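Local coordinates for oxalate--CoA ligase (Arabidopsis thaliana, PDB 5IE2), which is a member of the AMP-binding (ANL) enzyme superfamily and binds adenosine-5'-triphosphate, at residues H216-S225 with A254-T262. Sequence-based numbering, arbitrary orientation.
Sequences HGLLAGLLSS and ATWYTAVPT
His216 and Thr258 join helix to strand by a short hydrogen bond. His216 NE2 lies 2.6 Å from Thr258 OG1, at a nearly straight 163°. With CG anti to the backbone N (chi1 180°), the imidazole presents NE2 to this hydroxyl, which meets the ring edge near its plane. At the same edge, His216 CE1 approaches Ala259 O at 3.5 Å. Both ring nitrogens are held, since ND1 bonds to Ser289 OG. Thr258 OG1 also bonds to Arg286 NH1, and His319 stacks on the imidazole. Thr258 CG2 packs against Ala220 CB at 4.3 Å.

Farther along the helix, the indole of Trp256 meets Ala220 and Ser225. Its CH2 edge points at Ala220 O, 3.4 Å away in the indole plane; this buried carbonyl has no hydrogen-bond partner. Ser225 OG sits 3.4 Å from Trp256 CZ2 and donates to Gly221 O. A water bridges Ser225 OG and Trp256 NE1.

In this AMP-binding region, the His216 side chain is about 8 Å from the bound adenosine-5'-triphosphate. Helix and strand run nearly antiparallel, at 162°, their segment axes 8.7 Å apart at closest. Strand 256-259 is an outermost strand of a five-stranded mixed sheet, parallel to 284-287. Helix 215-227 also packs on helices 67-78 and 184-198.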
ATOM      1  N   HIS A 216       1.410  -1.100   0.969  1.00 15.37           N
ATOM      2  CA  HIS A 216       0.726  -1.899  -0.069  1.00 14.26           C
ATOM      3  C   HIS A 216       1.783  -2.561  -0.994  1.00 18.32           C
ATOM      4  O   HIS A 216       1.842  -3.801  -1.134  1.00 16.54           O
ATOM      5  CB  HIS A 216      -0.252  -1.011  -0.859  1.00 12.93           C
ATOM      6  CG  HIS A 216      -1.019  -1.712  -1.958  1.00 14.33           C
ATOM      7  ND1 HIS A 216      -2.116  -1.130  -2.569  1.00 15.76           N
ATOM      8  CD2 HIS A 216      -0.787  -2.866  -2.630  1.00 15.56           C
ATOM      9  CE1 HIS A 216      -2.563  -1.932  -3.525  1.00 16.18           C
ATOM     10  NE2 HIS A 216      -1.759  -2.977  -3.601  1.00 16.35           N
ATOM     11  N   GLY A 217       2.612  -1.751  -1.641  1.00 18.69           N
ATOM     12  CA  GLY A 217       3.630  -2.349  -2.516  1.00 17.95           C
ATOM     13  C   GLY A 217       4.618  -3.182  -1.722  1.00 16.35           C
ATOM     14  O   GLY A 217       5.039  -4.265  -2.165  1.00 15.62           O
ATOM     15  N   LEU A 218       4.993  -2.714  -0.528  1.00 16.34           N
ATOM     16  CA  LEU A 218       5.982  -3.446   0.276  1.00 15.88           C
ATOM     17  C   LEU A 218       5.480  -4.821   0.732  1.00 15.76           C
ATOM     18  O   LEU A 218       6.170  -5.820   0.532  1.00 14.21           O
ATOM     19  CB  LEU A 218       6.363  -2.628   1.508  1.00 16.14           C
ATOM     20  CG  LEU A 218       7.437  -3.123   2.446  1.00 17.62           C
ATOM     21  CD1 LEU A 218       8.739  -3.257   1.623  1.00 15.27           C
ATOM     22  CD2 LEU A 218       7.638  -2.113   3.597  1.00 20.28           C
ATOM     23  N   LEU A 219       4.309  -4.872   1.399  1.00 16.44           N
ATOM     24  CA  LEU A 219       3.799  -6.159   1.940  1.00 15.21           C
ATOM     25  C   LEU A 219       3.225  -7.074   0.881  1.00 14.26           C
ATOM     26  O   LEU A 219       3.494  -8.277   0.869  1.00 16.52           O
ATOM     27  CB  LEU A 219       2.689  -5.939   3.027  1.00 13.72           C
ATOM     28  CG  LEU A 219       3.231  -5.897   4.449  1.00 14.73           C
ATOM     29  CD1 LEU A 219       3.750  -7.305   4.906  1.00 18.51           C
ATOM     30  CD2 LEU A 219       4.353  -4.799   4.619  1.00 15.31           C
ATOM     31  N   ALA A 220       2.384  -6.552  -0.006  1.00 15.30           N
ATOM     32  CA  ALA A 220       1.702  -7.440  -0.947  1.00 15.09           C
ATOM     33  C   ALA A 220       2.558  -7.746  -2.145  1.00 17.32           C
ATOM     34  O   ALA A 220       2.745  -8.913  -2.494  1.00 18.42           O
ATOM     35  CB  ALA A 220       0.340  -6.810  -1.419  1.00 17.32           C
ATOM     36  N   GLY A 221       3.018  -6.700  -2.827  1.00 17.56           N
ATOM     37  CA  GLY A 221       3.818  -6.950  -4.033  1.00 17.63           C
ATOM     38  C   GLY A 221       5.167  -7.631  -3.744  1.00 18.29           C
ATOM     39  O   GLY A 221       5.504  -8.625  -4.381  1.00 18.62           O
ATOM     40  N   LEU A 222       5.927  -7.094  -2.790  1.00 13.12           N
ATOM     41  CA  LEU A 222       7.299  -7.564  -2.574  1.00 13.43           C
ATOM     42  C   LEU A 222       7.361  -8.706  -1.551  1.00 15.55           C
ATOM     43  O   LEU A 222       7.737  -9.841  -1.880  1.00 14.30           O
ATOM     44  CB  LEU A 222       8.201  -6.396  -2.124  1.00 13.82           C
ATOM     45  CG  LEU A 222       9.634  -6.844  -1.782  1.00 18.08           C
ATOM     46  CD1 LEU A 222      10.420  -7.342  -3.082  1.00 13.43           C
ATOM     47  CD2 LEU A 222      10.382  -5.747  -1.003  1.00 18.52           C
ATOM     48  N   LEU A 223       6.991  -8.430  -0.300  1.00 14.01           N
ATOM     49  CA  LEU A 223       7.344  -9.395   0.741  1.00 14.43           C
ATOM     50  C   LEU A 223       6.505 -10.660   0.640  1.00 14.28           C
ATOM     51  O   LEU A 223       7.003 -11.736   0.962  1.00 15.63           O
ATOM     52  CB  LEU A 223       7.186  -8.772   2.147  1.00 15.07           C
ATOM     53  CG  LEU A 223       8.169  -7.594   2.413  1.00 16.32           C
ATOM     54  CD1 LEU A 223       7.904  -6.914   3.810  1.00 15.56           C
ATOM     55  CD2 LEU A 223       9.654  -8.068   2.281  1.00 16.22           C
ATOM     56  N   SER A 224       5.226 -10.548   0.276  1.00 13.02           N
ATOM     57  CA  SER A 224       4.398 -11.771   0.233  1.00 12.77           C
ATOM     58  C   SER A 224       4.844 -12.675  -0.946  1.00 14.26           C
ATOM     59  O   SER A 224       4.770 -13.932  -0.857  1.00 16.25           O
ATOM     60  CB  SER A 224       2.909 -11.439   0.097  1.00 14.40           C
ATOM     61  OG  SER A 224       2.505 -10.732   1.315  1.00 15.55           O
ATOM     62  N   SER A 225       5.261 -12.033  -2.037  1.00 13.20           N
ATOM     63  CA  SER A 225       5.838 -12.818  -3.169  1.00 14.66           C
ATOM     64  C   SER A 225       7.073 -13.580  -2.708  1.00 14.50           C
ATOM     65  O   SER A 225       7.213 -14.780  -2.946  1.00 16.17           O
ATOM     66  CB  SER A 225       6.229 -11.902  -4.344  1.00 15.13           C
ATOM     67  OG  SER A 225       5.085 -11.307  -4.921  1.00 16.96           O
ATOM     68  N   ALA A 254       4.667 -12.803 -15.645  1.00 16.64           N
ATOM     69  CA  ALA A 254       3.789 -12.405 -14.516  1.00 17.68           C
ATOM     70  C   ALA A 254       2.477 -13.173 -14.520  1.00 19.35           C
ATOM     71  O   ALA A 254       1.935 -13.533 -15.580  1.00 17.97           O
ATOM     72  CB  ALA A 254       3.473 -10.928 -14.561  1.00 16.00           C
ATOM     73  N   THR A 255       1.973 -13.408 -13.302  1.00 16.19           N
ATOM     74  CA  THR A 255       0.728 -14.131 -13.111  1.00 16.14           C
ATOM     75  C   THR A 255      -0.296 -13.273 -12.372  1.00 15.82           C
ATOM     76  O   THR A 255      -1.453 -13.696 -12.233  1.00 16.65           O
ATOM     77  CB  THR A 255       0.931 -15.426 -12.298  1.00 16.91           C
ATOM     78  OG1 THR A 255       1.529 -15.095 -11.042  1.00 16.92           O
ATOM     79  CG2 THR A 255       1.860 -16.432 -13.060  1.00 17.04           C
ATOM     80  N   TRP A 256       0.141 -12.124 -11.853  1.00 14.95           N
ATOM     81  CA  TRP A 256      -0.816 -11.230 -11.158  1.00 14.81           C
ATOM     82  C   TRP A 256      -0.157  -9.861 -11.005  1.00 16.99           C
ATOM     83  O   TRP A 256       1.080  -9.741 -11.195  1.00 16.69           O
ATOM     84  CB  TRP A 256      -1.178 -11.833  -9.763  1.00 12.74           C
ATOM     85  CG  TRP A 256      -0.038 -11.843  -8.806  1.00 13.66           C
ATOM     86  CD1 TRP A 256       1.088 -12.649  -8.870  1.00 15.19           C
ATOM     87  CD2 TRP A 256       0.129 -11.005  -7.648  1.00 13.40           C
ATOM     88  NE1 TRP A 256       1.920 -12.373  -7.805  1.00 14.96           N
ATOM     89  CE2 TRP A 256       1.340 -11.405  -7.012  1.00 17.07           C
ATOM     90  CE3 TRP A 256      -0.679 -10.008  -7.040  1.00 14.31           C
ATOM     91  CZ2 TRP A 256       1.802 -10.814  -5.793  1.00 17.47           C
ATOM     92  CZ3 TRP A 256      -0.234  -9.416  -5.813  1.00 17.51           C
ATOM     93  CH2 TRP A 256       1.017  -9.802  -5.224  1.00 18.38           C
ATOM     94  N   TYR A 257      -0.932  -8.838 -10.589  1.00 15.24           N
ATOM     95  CA  TYR A 257      -0.338  -7.619 -10.054  1.00 14.34           C
ATOM     96  C   TYR A 257      -1.348  -6.981  -9.082  1.00 13.84           C
ATOM     97  O   TYR A 257      -2.538  -7.358  -9.056  1.00 15.28           O
ATOM     98  CB  TYR A 257       0.092  -6.588 -11.165  1.00 14.92           C
ATOM     99  CG  TYR A 257      -1.025  -5.790 -11.816  1.00 15.38           C
ATOM    100  CD1 TYR A 257      -1.322  -4.478 -11.405  1.00 16.39           C
ATOM    101  CD2 TYR A 257      -1.772  -6.334 -12.859  1.00 16.96           C
ATOM    102  CE1 TYR A 257      -2.338  -3.735 -12.001  1.00 16.09           C
ATOM    103  CE2 TYR A 257      -2.776  -5.616 -13.472  1.00 15.92           C
ATOM    104  CZ  TYR A 257      -3.053  -4.297 -13.047  1.00 16.84           C
ATOM    105  OH  TYR A 257      -4.059  -3.576 -13.643  1.00 18.20           O
ATOM    106  N   THR A 258      -0.836  -6.052  -8.300  1.00 14.41           N
ATOM    107  CA  THR A 258      -1.684  -5.315  -7.366  1.00 13.72           C
ATOM    108  C   THR A 258      -1.414  -3.834  -7.553  1.00 16.28           C
ATOM    109  O   THR A 258      -0.241  -3.413  -7.794  1.00 17.90           O
ATOM    110  CB  THR A 258      -1.420  -5.772  -5.900  1.00 15.40           C
ATOM    111  OG1 THR A 258      -2.327  -5.096  -5.026  1.00 17.16           O
ATOM    112  CG2 THR A 258       0.027  -5.450  -5.455  1.00 17.26           C
ATOM    113  N   ALA A 259      -2.471  -3.018  -7.450  1.00 16.26           N
ATOM    114  CA  ALA A 259      -2.289  -1.590  -7.618  1.00 15.85           C
ATOM    115  C   ALA A 259      -3.414  -0.884  -6.913  1.00 16.86           C
ATOM    116  O   ALA A 259      -4.366  -1.523  -6.438  1.00 16.01           O
ATOM    117  CB  ALA A 259      -2.243  -1.194  -9.102  1.00 15.01           C
ATOM    118  N   VAL A 260      -3.316   0.425  -6.842  1.00 15.87           N
ATOM    119  CA  VAL A 260      -4.429   1.238  -6.298  1.00 16.62           C
ATOM    120  C   VAL A 260      -5.337   1.711  -7.471  1.00 19.63           C
ATOM    121  O   VAL A 260      -4.889   1.753  -8.639  1.00 18.36           O
ATOM    122  CB  VAL A 260      -3.891   2.451  -5.509  1.00 16.34           C
ATOM    123  CG1 VAL A 260      -2.970   1.951  -4.347  1.00 20.52           C
ATOM    124  CG2 VAL A 260      -3.099   3.408  -6.471  1.00 17.57           C
ATOM    125  N   PRO A 261      -6.585   2.100  -7.187  1.00 19.07           N
ATOM    126  CA  PRO A 261      -7.474   2.483  -8.302  1.00 18.51           C
ATOM    127  C   PRO A 261      -6.898   3.557  -9.258  1.00 19.49           C
ATOM    128  O   PRO A 261      -7.104   3.429 -10.465  1.00 19.98           O
ATOM    129  CB  PRO A 261      -8.710   3.028  -7.590  1.00 17.41           C
ATOM    130  CG  PRO A 261      -8.797   2.121  -6.333  1.00 17.02           C
ATOM    131  CD  PRO A 261      -7.315   2.007  -5.900  1.00 16.19           C
ATOM    132  N   THR A 262      -6.173   4.562  -8.778  1.00 19.67           N
ATOM    133  CA  THR A 262      -5.691   5.579  -9.730  1.00 19.52           C
ATOM    134  C   THR A 262      -4.660   4.979 -10.725  1.00 20.50           C
ATOM    135  O   THR A 262      -4.608   5.360 -11.917  1.00 19.45           O
ATOM    136  CB  THR A 262      -5.094   6.787  -9.028  1.00 19.99           C
ATOM    137  OG1 THR A 262      -4.043   6.359  -8.153  1.00 22.37           O
ATOM    138  CG2 THR A 262      -6.206   7.525  -8.203  1.00 22.83           C
TER
HETATM  139  O   HOH W   1       4.756 -12.763  -7.300  1.00 15.93           O